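Local coordinates for protein endo-N-acetyl-beta-D-glucosaminidase (Hypocrea jecorina, PDB 4AC1) that cleaves N-linked glycans from glycoproteins as a family 18 endoglycosidase and is responsible for deglycosylating the cellulases of the same fungus, at residues Gln10-Ser15 with His50-Pro55; Arg18-Leu23 with Glu256-Leu261; Leu36-Phe41 with Tyr62-Glu67. One frame throughout, in Å; residues are numbered along the deposited sequence.

In the fold
All three contacts lie on one side of a beta/alpha barrel of the glycoside hydrolase family 18 type, their centres 9 to 12 Å apart. The first segments of contacts 1 and 2 come from the loop between strand 4-9 and helix 24-27; 256-261 follows the last barrel strand, 251-255, which pairs with 4-9. Contact 3 joins strand 35-42 to helix 62-73; segment 50-55 lies between these in the chain. Contacts 1 and 2 share bonds from Thr11 to Glu256 and Thr12 to Ile20, contacts 1 and 3 meet at Ser40, contacts 2 and 3 at Glu67. The first loop is tied across the barrel's closure to the last loop and, on its other side, to strand 35-42 and helix 62-73.

Contact 1: Gln10-Ser15 with His50-Pro55; sequences QTTHDS and HLNDFP. With ZN (zinc ion), chain N; ZN (zinc ion), chain L.
Gln10 and Asn52 meet where the loop leaving the first strand of the beta/alpha barrel passes a type II' beta turn, Leu51 to Phe54, which starts at the last residue of short strand 50-51. The two amide groups are turned nearly square to each other, their planes 80° apart, and they do not pair: each finds partners on strand 35-42, and the Gln10 CG methylene lies 3.5 Å from Asn52 OD1. Because its CG stands anti to the backbone N (chi1 -168°) and the chain runs on extended, the Gln10 amide goes past Asn52, and NE2 bonds to Ser40 OG. The Asn52 amide turns to the same strand: OD1 accepts from Ser40 N and ND2 donates to Cys39 O, two bonds that grip the N-H and C=O of the cis peptide between Cys39 and Ser40 and fix the rotation of the group. Its ND2 also comes to 3.0 Å from Gln10 O, but the angle is too poor for a hydrogen bond. Rather, ND2 donates to water 1 at 3.0 Å, and this water lies 2.7 Å from Thr12 OG1, bridging the two loops. An alanine in place of Asn52 is likely to leave Ser40 N and Cys39 O without their side-chain mates and water 1 without its donor, opening a gap beside the CG of Gln10. At the start of 50-55, before the turn, the His50 ring binds zinc, modelled in two positions too close together to be filled at once; the zinc of chain L is 2.1 Å from His50 NE2, and His50 ND1 bonds back to Val48 O. On the other loop, Thr12 OG1 also lies in the plane of the His13 ring, 2.7 Å from its ND1.

Contact 2: Arg18-Leu23 with Glu256-Leu261; sequences RPISML and EYFNSL
Ile20 meets Tyr257 and Phe258 through both its branches: chi1 of -67° puts Ile20 CG2 anti to the backbone N and CG1 beside that N, so that CG2 goes to Tyr257 and CD1 to Phe258. CG2 approaches the edge of the Tyr257 ring, near its plane, at 4.1 Å from CE2, and the two side chains run past one another, pointing opposite ways. CD1 lies 3.8 Å from Phe258 CB. That phenylalanine holds CG between its backbone N and carbonyl carbon (chi1 86°), which turns its ring away from Ile20 and over Asn259, whose CB packs against the centre of one face. Tyr257, with CG anti to the N (chi1 176°), sends its hydroxyl toward Ser21: water 5, in the plane of the phenol ring, lies 2.8 Å from Tyr257 OH and donates to Ser21 O at 2.7 Å. Nearby, Ser21 OG accepts from Leu23 N at 3.1 Å, a capping bond ahead of helix 24-27, and also pairs with Glu67. These are the loops after the first and the last strand of the barrel, meeting where the cylinder closes; a cis peptide like the one before Glu256 recurs there in family 18 glycoside hydrolases.

Contact 3: Leu36-Phe41 with Tyr62-Glu67; sequences LIVCSF and YTLWNE. With NAG (2-acetamido-2-deoxy-beta-D-glucopyranose), chain C.
Trp65 of helix 62-73 spans the layer between the attached sugar and the barrel strand 35-42. Its CB lies 3.3 Å from O7 of the N-acetylglucosamine. From there CG swings beside the backbone N (chi1 -65°), carrying the indole toward the strand, and NE1 donates to Pro56 O. One face of the ring system takes Leu64 CD2, a methyl 3.7 Å above its centre. At the far rim CZ2 and CH2 both come to 3.9 Å from Phe41 CZ, the two rings meeting edge to edge. CH2 also reaches Val38 CG1 at 4.0 Å. That valine meets Leu64 tip to tip, with Leu64 CD2 4.1 Å from either of its methyls, so Val38 CG1 touches both helix residues, and CG2 only Leu64. On the outer side, Asn66 ND2 is joined covalently to C1 of the sugar and still donates to Tyr62 O (2.7 Å, 166° at the hydrogen); Asn66 N reaches the same oxygen from the opposite face of the carbonyl plane. The Tyr62 ring turns one face to C4 of the sugar. Segments 36-41 and 62-67 run roughly antiparallel, at 153°, their axes 11.6 Å apart at closest approach, as strand and outer helix of the beta/alpha barrel; the chain then returns to strand 77-83, parallel beside 35-42, while Leu51 of strand 50-51 packs on Val38, Phe41 and Trp65.

Contact 1: Gln10-Ser15 with His50-Pro55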
loop_
_atom_site.group_PDB
_atom_site.type_symbol
_atom_site.label_atom_id
_atom_site.label_comp_id
_atom_site.label_asym_id
_atom_site.label_seq_id
_atom_site.Cartn_x
_atom_site.Cartn_y
_atom_site.Cartn_z
ATOM N N GLN A 10 2.568 -3.791 -8.900
ATOM C CA GLN A 10 2.510 -5.263 -8.821
ATOM C C GLN A 10 2.883 -5.922 -10.144
ATOM O O GLN A 10 3.685 -6.861 -10.179
ATOM C CB GLN A 10 1.145 -5.780 -8.365
ATOM C CG GLN A 10 1.217 -7.260 -8.007
ATOM C CD GLN A 10 -0.121 -7.878 -7.715
ATOM O OE1 GLN A 10 -0.932 -8.096 -8.617
ATOM N NE2 GLN A 10 -0.357 -8.187 -6.460
ATOM N N THR A 11 2.279 -5.430 -11.223
ATOM C CA THR A 11 2.570 -5.900 -12.575
ATOM C C THR A 11 3.851 -5.214 -13.016
ATOM O O THR A 11 3.884 -3.987 -13.206
ATOM C CB THR A 11 1.417 -5.586 -13.531
ATOM O OG1 THR A 11 0.231 -6.209 -13.040
ATOM C CG2 THR A 11 1.696 -6.122 -14.941
ATOM N N THR A 12 4.901 -6.021 -13.174
ATOM C CA THR A 12 6.267 -5.530 -13.340
ATOM C C THR A 12 6.795 -5.715 -14.761
ATOM O O THR A 12 7.807 -5.122 -15.135
ATOM C CB THR A 12 7.237 -6.253 -12.367
ATOM O OG1 THR A 12 7.177 -7.666 -12.617
ATOM C CG2 THR A 12 6.868 -5.974 -10.901
ATOM N N HIS A 13 6.097 -6.555 -15.526
ATOM C CA HIS A 13 6.479 -6.915 -16.893
ATOM C C HIS A 13 5.234 -6.904 -17.760
ATOM O O HIS A 13 4.139 -7.208 -17.290
ATOM C CB HIS A 13 7.109 -8.316 -16.931
ATOM C CG HIS A 13 8.442 -8.399 -16.255
ATOM N ND1 HIS A 13 8.599 -8.213 -14.899
ATOM C CD2 HIS A 13 9.678 -8.661 -16.744
ATOM C CE1 HIS A 13 9.877 -8.342 -14.584
ATOM N NE2 HIS A 13 10.553 -8.610 -15.687
ATOM N N ASP A 14 5.412 -6.563 -19.032
ATOM C CA ASP A 14 4.285 -6.480 -19.958
ATOM C C ASP A 14 3.966 -7.842 -20.578
ATOM O O ASP A 14 4.610 -8.845 -20.245
ATOM C CB ASP A 14 4.537 -5.406 -21.025
ATOM C CG ASP A 14 5.675 -5.762 -21.973
ATOM O OD1 ASP A 14 6.044 -6.950 -22.069
ATOM O OD2 ASP A 14 6.199 -4.840 -22.638
ATOM N N SER A 15 2.981 -7.870 -21.477
ATOM C CA SER A 15 2.525 -9.115 -22.110
ATOM C C SER A 15 3.616 -9.850 -22.898
ATOM O O SER A 15 3.490 -11.055 -23.164
ATOM C CB SER A 15 1.320 -8.847 -23.011
ATOM O OG SER A 15 1.715 -8.156 -24.180
ATOM N N HIS A 50 8.803 -14.848 -2.131
ATOM C CA HIS A 50 8.674 -14.498 -3.525
ATOM C C HIS A 50 8.135 -13.082 -3.660
ATOM O O HIS A 50 7.360 -12.619 -2.815
ATOM C CB HIS A 50 7.707 -15.463 -4.213
ATOM C CG HIS A 50 8.324 -16.778 -4.584
ATOM N ND1 HIS A 50 8.927 -17.602 -3.659
ATOM C CD2 HIS A 50 8.437 -17.407 -5.780
ATOM C CE1 HIS A 50 9.378 -18.686 -4.270
ATOM N NE2 HIS A 50 9.094 -18.593 -5.556
ATOM N N LEU A 51 8.567 -12.393 -4.711
ATOM C CA LEU A 51 7.899 -11.189 -5.187
ATOM C C LEU A 51 7.113 -11.666 -6.394
ATOM O O LEU A 51 7.698 -11.996 -7.432
ATOM C CB LEU A 51 8.926 -10.119 -5.560
ATOM C CG LEU A 51 8.360 -8.847 -6.199
ATOM C CD1 LEU A 51 7.273 -8.203 -5.306
ATOM C CD2 LEU A 51 9.484 -7.856 -6.484
ATOM N N ASN A 52 5.795 -11.757 -6.244
ATOM C CA ASN A 52 4.956 -12.344 -7.287
ATOM C C ASN A 52 5.476 -13.750 -7.638
ATOM O O ASN A 52 5.542 -14.594 -6.741
ATOM C CB ASN A 52 4.794 -11.378 -8.473
ATOM C CG ASN A 52 4.292 -10.014 -8.014
ATOM O OD1 ASN A 52 3.336 -9.935 -7.247
ATOM N ND2 ASN A 52 4.975 -8.957 -8.419
ATOM N N ASP A 53 5.894 -13.992 -8.880
ATOM C CA ASP A 53 6.197 -15.367 -9.307
ATOM C C ASP A 53 7.638 -15.849 -9.119
ATOM O O ASP A 53 7.943 -17.002 -9.448
ATOM C CB ASP A 53 5.714 -15.608 -10.740
ATOM C CG ASP A 53 4.221 -15.398 -10.889
ATOM O OD1 ASP A 53 3.461 -15.824 -9.991
ATOM O OD2 ASP A 53 3.808 -14.794 -11.902
ATOM N N PHE A 54 8.517 -14.990 -8.600
ATOM C CA PHE A 54 9.935 -15.323 -8.450
ATOM C C PHE A 54 10.479 -14.779 -7.137
ATOM O O PHE A 54 9.966 -13.777 -6.626
ATOM C CB PHE A 54 10.767 -14.721 -9.585
ATOM C CG PHE A 54 10.354 -15.166 -10.967
ATOM C CD1 PHE A 54 10.929 -16.291 -11.539
ATOM C CD2 PHE A 54 9.423 -14.438 -11.703
ATOM C CE1 PHE A 54 10.566 -16.700 -12.826
ATOM C CE2 PHE A 54 9.054 -14.833 -12.982
ATOM C CZ PHE A 54 9.631 -15.970 -13.545
ATOM N N PRO A 55 11.529 -15.416 -6.589
ATOM C CA PRO A 55 12.252 -14.810 -5.481
ATOM C C PRO A 55 12.748 -13.425 -5.907
ATOM O O PRO A 55 13.108 -13.231 -7.060
ATOM C CB PRO A 55 13.426 -15.770 -5.251
ATOM C CG PRO A 55 12.938 -17.074 -5.788
ATOM C CD PRO A 55 12.090 -16.731 -6.961
HETATM ZN ZN ZN N . 8.683 -20.301 -7.132
HETATM ZN ZN ZN L . 9.661 -20.078 -6.879
HETATM O O HOH W 1 6.219 -9.585 -11.058
HETATM O O HOH W 2 9.770 -18.937 -8.424
HETATM O O HOH W 3 9.569 -21.877 -8.058
HETATM O O HOH W 4 11.495 -20.711 -6.371
#

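Contact 2: Arg18-Leu23 with Glu256-Leu261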
loop_
_atom_site.group_PDB
_atom_site.type_symbol
_atom_site.label_atom_id
_atom_site.label_comp_id
_atom_site.label_asym_id
_atom_site.label_seq_id
_atom_site.Cartn_x
_atom_site.Cartn_y
_atom_site.Cartn_z
ATOM N N ARG A 18 8.544 -8.066 -21.042
ATOM C CA ARG A 18 9.540 -6.998 -20.938
ATOM C C ARG A 18 9.273 -6.161 -19.687
ATOM O O ARG A 18 8.117 -5.875 -19.387
ATOM C CB ARG A 18 9.483 -6.082 -22.158
ATOM C CG ARG A 18 9.891 -6.717 -23.476
ATOM C CD ARG A 18 9.506 -5.796 -24.632
ATOM N NE ARG A 18 8.057 -5.747 -24.825
ATOM C CZ ARG A 18 7.398 -4.773 -25.452
ATOM N NH1 ARG A 18 8.045 -3.725 -25.952
ATOM N NH2 ARG A 18 6.077 -4.847 -25.567
ATOM N N PRO A 19 10.336 -5.758 -18.956
ATOM C CA PRO A 19 10.113 -4.915 -17.779
ATOM C C PRO A 19 9.324 -3.663 -18.102
ATOM O O PRO A 19 9.537 -3.037 -19.135
ATOM C CB PRO A 19 11.531 -4.541 -17.322
ATOM C CG PRO A 19 12.387 -5.664 -17.805
ATOM C CD PRO A 19 11.754 -6.125 -19.103
ATOM N N ILE A 20 8.403 -3.326 -17.205
ATOM C CA ILE A 20 7.687 -2.057 -17.232
ATOM C C ILE A 20 8.475 -1.087 -16.364
ATOM O O ILE A 20 8.710 -1.359 -15.186
ATOM C CB ILE A 20 6.246 -2.241 -16.707
ATOM C CG1 ILE A 20 5.454 -3.113 -17.690
ATOM C CG2 ILE A 20 5.544 -0.884 -16.523
ATOM C CD1 ILE A 20 4.193 -3.698 -17.123
ATOM N N SER A 21 8.923 0.018 -16.944
ATOM C CA SER A 21 9.683 0.990 -16.190
ATOM C C SER A 21 8.782 1.742 -15.219
ATOM O O SER A 21 7.667 2.148 -15.582
ATOM C CB SER A 21 10.350 1.994 -17.129
ATOM O OG SER A 21 11.160 2.880 -16.383
ATOM N N MET A 22 9.287 1.941 -13.997
ATOM C CA MET A 22 8.629 2.803 -13.025
ATOM C C MET A 22 9.052 4.260 -13.166
ATOM O O MET A 22 8.437 5.138 -12.557
ATOM C CB MET A 22 8.868 2.327 -11.593
ATOM C CG MET A 22 10.333 2.337 -11.166
ATOM S SD MET A 22 10.617 1.680 -9.505
ATOM C CE MET A 22 10.342 -0.086 -9.736
ATOM N N LEU A 23 10.073 4.521 -13.981
ATOM C CA LEU A 23 10.690 5.847 -14.030
ATOM C C LEU A 23 9.846 6.991 -14.612
ATOM O O LEU A 23 10.080 8.144 -14.240
ATOM C CB LEU A 23 12.083 5.811 -14.685
ATOM C CG LEU A 23 13.077 4.847 -14.019
ATOM C CD1 LEU A 23 14.339 4.774 -14.846
ATOM C CD2 LEU A 23 13.380 5.242 -12.581
ATOM N N GLU A 256 -3.604 -0.337 -9.754
ATOM C CA GLU A 256 -2.144 -0.323 -9.586
ATOM C C GLU A 256 -1.559 0.348 -10.837
ATOM O O GLU A 256 -2.293 0.786 -11.736
ATOM C CB GLU A 256 -1.591 -1.746 -9.424
ATOM C CG GLU A 256 -2.000 -2.676 -10.561
ATOM C CD GLU A 256 -0.929 -3.687 -10.947
ATOM O OE1 GLU A 256 0.284 -3.433 -10.737
ATOM O OE2 GLU A 256 -1.310 -4.751 -11.479
ATOM N N TYR A 257 -0.239 0.434 -10.925
ATOM C CA TYR A 257 0.370 1.344 -11.891
ATOM C C TYR A 257 0.090 1.089 -13.375
ATOM O O TYR A 257 -0.423 1.973 -14.077
ATOM C CB TYR A 257 1.884 1.414 -11.690
ATOM C CG TYR A 257 2.615 2.258 -12.717
ATOM C CD1 TYR A 257 2.352 3.628 -12.855
ATOM C CD2 TYR A 257 3.578 1.688 -13.548
ATOM C CE1 TYR A 257 3.044 4.401 -13.786
ATOM C CE2 TYR A 257 4.271 2.458 -14.496
ATOM C CZ TYR A 257 4.001 3.814 -14.600
ATOM O OH TYR A 257 4.674 4.604 -15.512
ATOM N N PHE A 258 0.456 -0.101 -13.847
ATOM C CA PHE A 258 0.822 -0.303 -15.263
ATOM C C PHE A 258 -0.235 0.004 -16.321
ATOM O O PHE A 258 0.110 0.263 -17.468
ATOM C CB PHE A 258 1.359 -1.722 -15.500
ATOM C CG PHE A 258 0.286 -2.730 -15.772
ATOM C CD1 PHE A 258 -0.594 -3.121 -14.763
ATOM C CD2 PHE A 258 0.141 -3.278 -17.051
ATOM C CE1 PHE A 258 -1.585 -4.046 -15.014
ATOM C CE2 PHE A 258 -0.853 -4.203 -17.316
ATOM C CZ PHE A 258 -1.714 -4.589 -16.305
ATOM N N ASN A 259 -1.507 -0.047 -15.942
ATOM C CA ASN A 259 -2.605 0.118 -16.897
ATOM C C ASN A 259 -3.537 1.246 -16.508
ATOM O O ASN A 259 -4.649 1.357 -17.031
ATOM C CB ASN A 259 -3.398 -1.197 -17.041
ATOM C CG ASN A 259 -4.039 -1.651 -15.727
ATOM O OD1 ASN A 259 -3.798 -1.072 -14.674
ATOM N ND2 ASN A 259 -4.859 -2.685 -15.792
ATOM N N SER A 260 -3.078 2.105 -15.604
ATOM C CA SER A 260 -3.916 3.173 -15.072
ATOM C C SER A 260 -4.596 4.008 -16.140
ATOM O O SER A 260 -3.950 4.475 -17.070
ATOM C CB SER A 260 -3.075 4.112 -14.234
ATOM O OG SER A 260 -2.526 3.463 -13.110
ATOM N N LEU A 261 -5.894 4.236 -15.971
ATOM C CA LEU A 261 -6.587 5.267 -16.752
ATOM C C LEU A 261 -6.102 6.643 -16.302
ATOM O O LEU A 261 -5.710 6.780 -15.143
ATOM C CB LEU A 261 -8.106 5.151 -16.585
ATOM C CG LEU A 261 -8.730 3.917 -17.232
ATOM C CD1 LEU A 261 -10.244 3.918 -17.024
ATOM C CD2 LEU A 261 -8.407 3.819 -18.719
HETATM O O HOH W 5 5.990 3.134 -17.431
#

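Contact 3: Leu36-Phe41 with Tyr62-Glu67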
loop_
_atom_site.group_PDB
_atom_site.type_symbol
_atom_site.label_atom_id
_atom_site.label_comp_id
_atom_site.label_asym_id
_atom_site.label_seq_id
_atom_site.Cartn_x
_atom_site.Cartn_y
_atom_site.Cartn_z
ATOM N N LEU A 36 6.370 4.613 -3.670
ATOM C CA LEU A 36 6.177 3.564 -4.658
ATOM C C LEU A 36 6.219 2.255 -3.873
ATOM O O LEU A 36 7.226 1.991 -3.183
ATOM C CB LEU A 36 7.284 3.611 -5.723
ATOM C CG LEU A 36 7.203 2.716 -6.977
ATOM C CD1 LEU A 36 7.453 1.236 -6.691
ATOM C CD2 LEU A 36 5.903 2.914 -7.780
ATOM N N ILE A 37 5.152 1.455 -3.958
ATOM C CA ILE A 37 5.054 0.208 -3.201
ATOM C C ILE A 37 5.213 -0.990 -4.147
ATOM O O ILE A 37 4.317 -1.295 -4.945
ATOM C CB ILE A 37 3.735 0.117 -2.371
ATOM C CG1 ILE A 37 3.594 1.345 -1.456
ATOM C CG2 ILE A 37 3.726 -1.177 -1.543
ATOM C CD1 ILE A 37 2.358 1.348 -0.565
ATOM N N VAL A 38 6.381 -1.631 -4.066
ATOM C CA VAL A 38 6.695 -2.831 -4.848
ATOM C C VAL A 38 5.971 -4.008 -4.198
ATOM O O VAL A 38 6.077 -4.220 -2.989
ATOM C CB VAL A 38 8.217 -3.085 -4.894
ATOM C CG1 VAL A 38 8.547 -4.405 -5.613
ATOM C CG2 VAL A 38 8.910 -1.910 -5.586
ATOM N N CYS A 39 5.244 -4.774 -5.002
ATOM C CA CYS A 39 4.364 -5.810 -4.471
ATOM C C CYS A 39 4.082 -6.880 -5.536
ATOM O O CYS A 39 4.409 -6.667 -6.698
ATOM C CB CYS A 39 3.051 -5.181 -3.975
ATOM S SG CYS A 39 2.071 -4.303 -5.228
ATOM N N SER A 40 3.494 -8.022 -5.172
ATOM C CA SER A 40 3.211 -8.430 -3.799
ATOM C C SER A 40 4.216 -9.469 -3.338
ATOM O O SER A 40 4.414 -10.502 -3.986
ATOM C CB SER A 40 1.807 -9.015 -3.681
ATOM O OG SER A 40 0.824 -8.054 -4.028
ATOM N N PHE A 41 4.857 -9.203 -2.207
ATOM C CA PHE A 41 5.689 -10.205 -1.547
ATOM C C PHE A 41 4.791 -11.284 -0.935
ATOM O O PHE A 41 3.679 -11.003 -0.473
ATOM C CB PHE A 41 6.597 -9.565 -0.491
ATOM C CG PHE A 41 7.734 -8.753 -1.071
ATOM C CD1 PHE A 41 8.956 -9.352 -1.363
ATOM C CD2 PHE A 41 7.581 -7.394 -1.329
ATOM C CE1 PHE A 41 10.017 -8.608 -1.888
ATOM C CE2 PHE A 41 8.636 -6.643 -1.861
ATOM C CZ PHE A 41 9.855 -7.253 -2.140
ATOM N N TYR A 62 15.995 -7.636 -12.024
ATOM C CA TYR A 62 17.173 -6.771 -12.121
ATOM C C TYR A 62 16.821 -5.328 -12.490
ATOM O O TYR A 62 17.364 -4.389 -11.912
ATOM C CB TYR A 62 18.193 -7.305 -13.133
ATOM C CG TYR A 62 18.968 -8.532 -12.692
ATOM C CD1 TYR A 62 19.076 -8.883 -11.342
ATOM C CD2 TYR A 62 19.609 -9.341 -13.637
ATOM C CE1 TYR A 62 19.793 -10.011 -10.943
ATOM C CE2 TYR A 62 20.342 -10.467 -13.247
ATOM C CZ TYR A 62 20.422 -10.793 -11.900
ATOM O OH TYR A 62 21.134 -11.908 -11.505
ATOM N N THR A 63 15.934 -5.166 -13.473
ATOM C CA THR A 63 15.549 -3.835 -13.944
ATOM C C THR A 63 14.825 -3.108 -12.812
ATOM O O THR A 63 15.135 -1.976 -12.493
ATOM C CB THR A 63 14.653 -3.892 -15.217
ATOM O OG1 THR A 63 15.301 -4.659 -16.251
ATOM C CG2 THR A 63 14.344 -2.487 -15.736
ATOM N N LEU A 64 13.862 -3.798 -12.197
ATOM C CA LEU A 64 13.082 -3.222 -11.102
ATOM C C LEU A 64 13.982 -2.655 -9.993
ATOM O O LEU A 64 13.879 -1.479 -9.643
ATOM C CB LEU A 64 12.111 -4.273 -10.558
ATOM C CG LEU A 64 11.021 -3.831 -9.580
ATOM C CD1 LEU A 64 9.894 -4.852 -9.556
ATOM C CD2 LEU A 64 11.590 -3.624 -8.190
ATOM N N TRP A 65 14.881 -3.481 -9.450
ATOM C CA TRP A 65 15.674 -3.039 -8.297
ATOM C C TRP A 65 16.669 -1.955 -8.679
ATOM O O TRP A 65 16.913 -1.047 -7.901
ATOM C CB TRP A 65 16.341 -4.203 -7.552
ATOM C CG TRP A 65 15.338 -5.137 -6.915
ATOM C CD1 TRP A 65 15.167 -6.477 -7.186
ATOM C CD2 TRP A 65 14.328 -4.799 -5.939
ATOM N NE1 TRP A 65 14.140 -6.989 -6.424
ATOM C CE2 TRP A 65 13.607 -5.983 -5.658
ATOM C CE3 TRP A 65 13.978 -3.618 -5.269
ATOM C CZ2 TRP A 65 12.551 -6.015 -4.741
ATOM C CZ3 TRP A 65 12.915 -3.657 -4.358
ATOM C CH2 TRP A 65 12.223 -4.845 -4.107
ATOM N N ASN A 66 17.228 -2.045 -9.888
ATOM C CA ASN A 66 18.078 -0.968 -10.382
ATOM C C ASN A 66 17.340 0.371 -10.478
ATOM O O ASN A 66 17.875 1.414 -10.093
ATOM C CB ASN A 66 18.711 -1.341 -11.713
ATOM C CG ASN A 66 19.988 -2.106 -11.525
ATOM O OD1 ASN A 66 21.019 -1.520 -11.232
ATOM N ND2 ASN A 66 19.922 -3.414 -11.665
ATOM N N GLU A 67 16.099 0.330 -10.952
ATOM C CA GLU A 67 15.292 1.552 -11.038
ATOM C C GLU A 67 14.944 2.137 -9.663
ATOM O O GLU A 67 14.837 3.355 -9.504
ATOM C CB GLU A 67 14.018 1.330 -11.869
ATOM C CG GLU A 67 14.312 1.109 -13.353
ATOM C CD GLU A 67 13.082 1.174 -14.228
ATOM O OE1 GLU A 67 11.973 0.866 -13.744
ATOM O OE2 GLU A 67 13.239 1.541 -15.419
HETATM C C1 NAG C . 21.097 -4.237 -11.519
HETATM C C2 NAG C . 21.172 -5.042 -10.218
HETATM C C3 NAG C . 22.447 -5.881 -10.189
HETATM C C4 NAG C . 22.479 -6.768 -11.429
HETATM C C5 NAG C . 22.332 -5.904 -12.683
HETATM C C6 NAG C . 22.219 -6.758 -13.936
HETATM C C7 NAG C . 20.154 -4.395 -8.117
HETATM C C8 NAG C . 20.141 -3.424 -6.980
HETATM N N2 NAG C . 21.070 -4.174 -9.064
HETATM O O3 NAG C . 22.472 -6.656 -9.011
HETATM O O4 NAG C . 23.692 -7.494 -11.501
HETATM O O5 NAG C . 21.150 -5.113 -12.617
HETATM O O6 NAG C . 22.497 -5.943 -15.054
HETATM O O7 NAG C . 19.352 -5.328 -8.154
#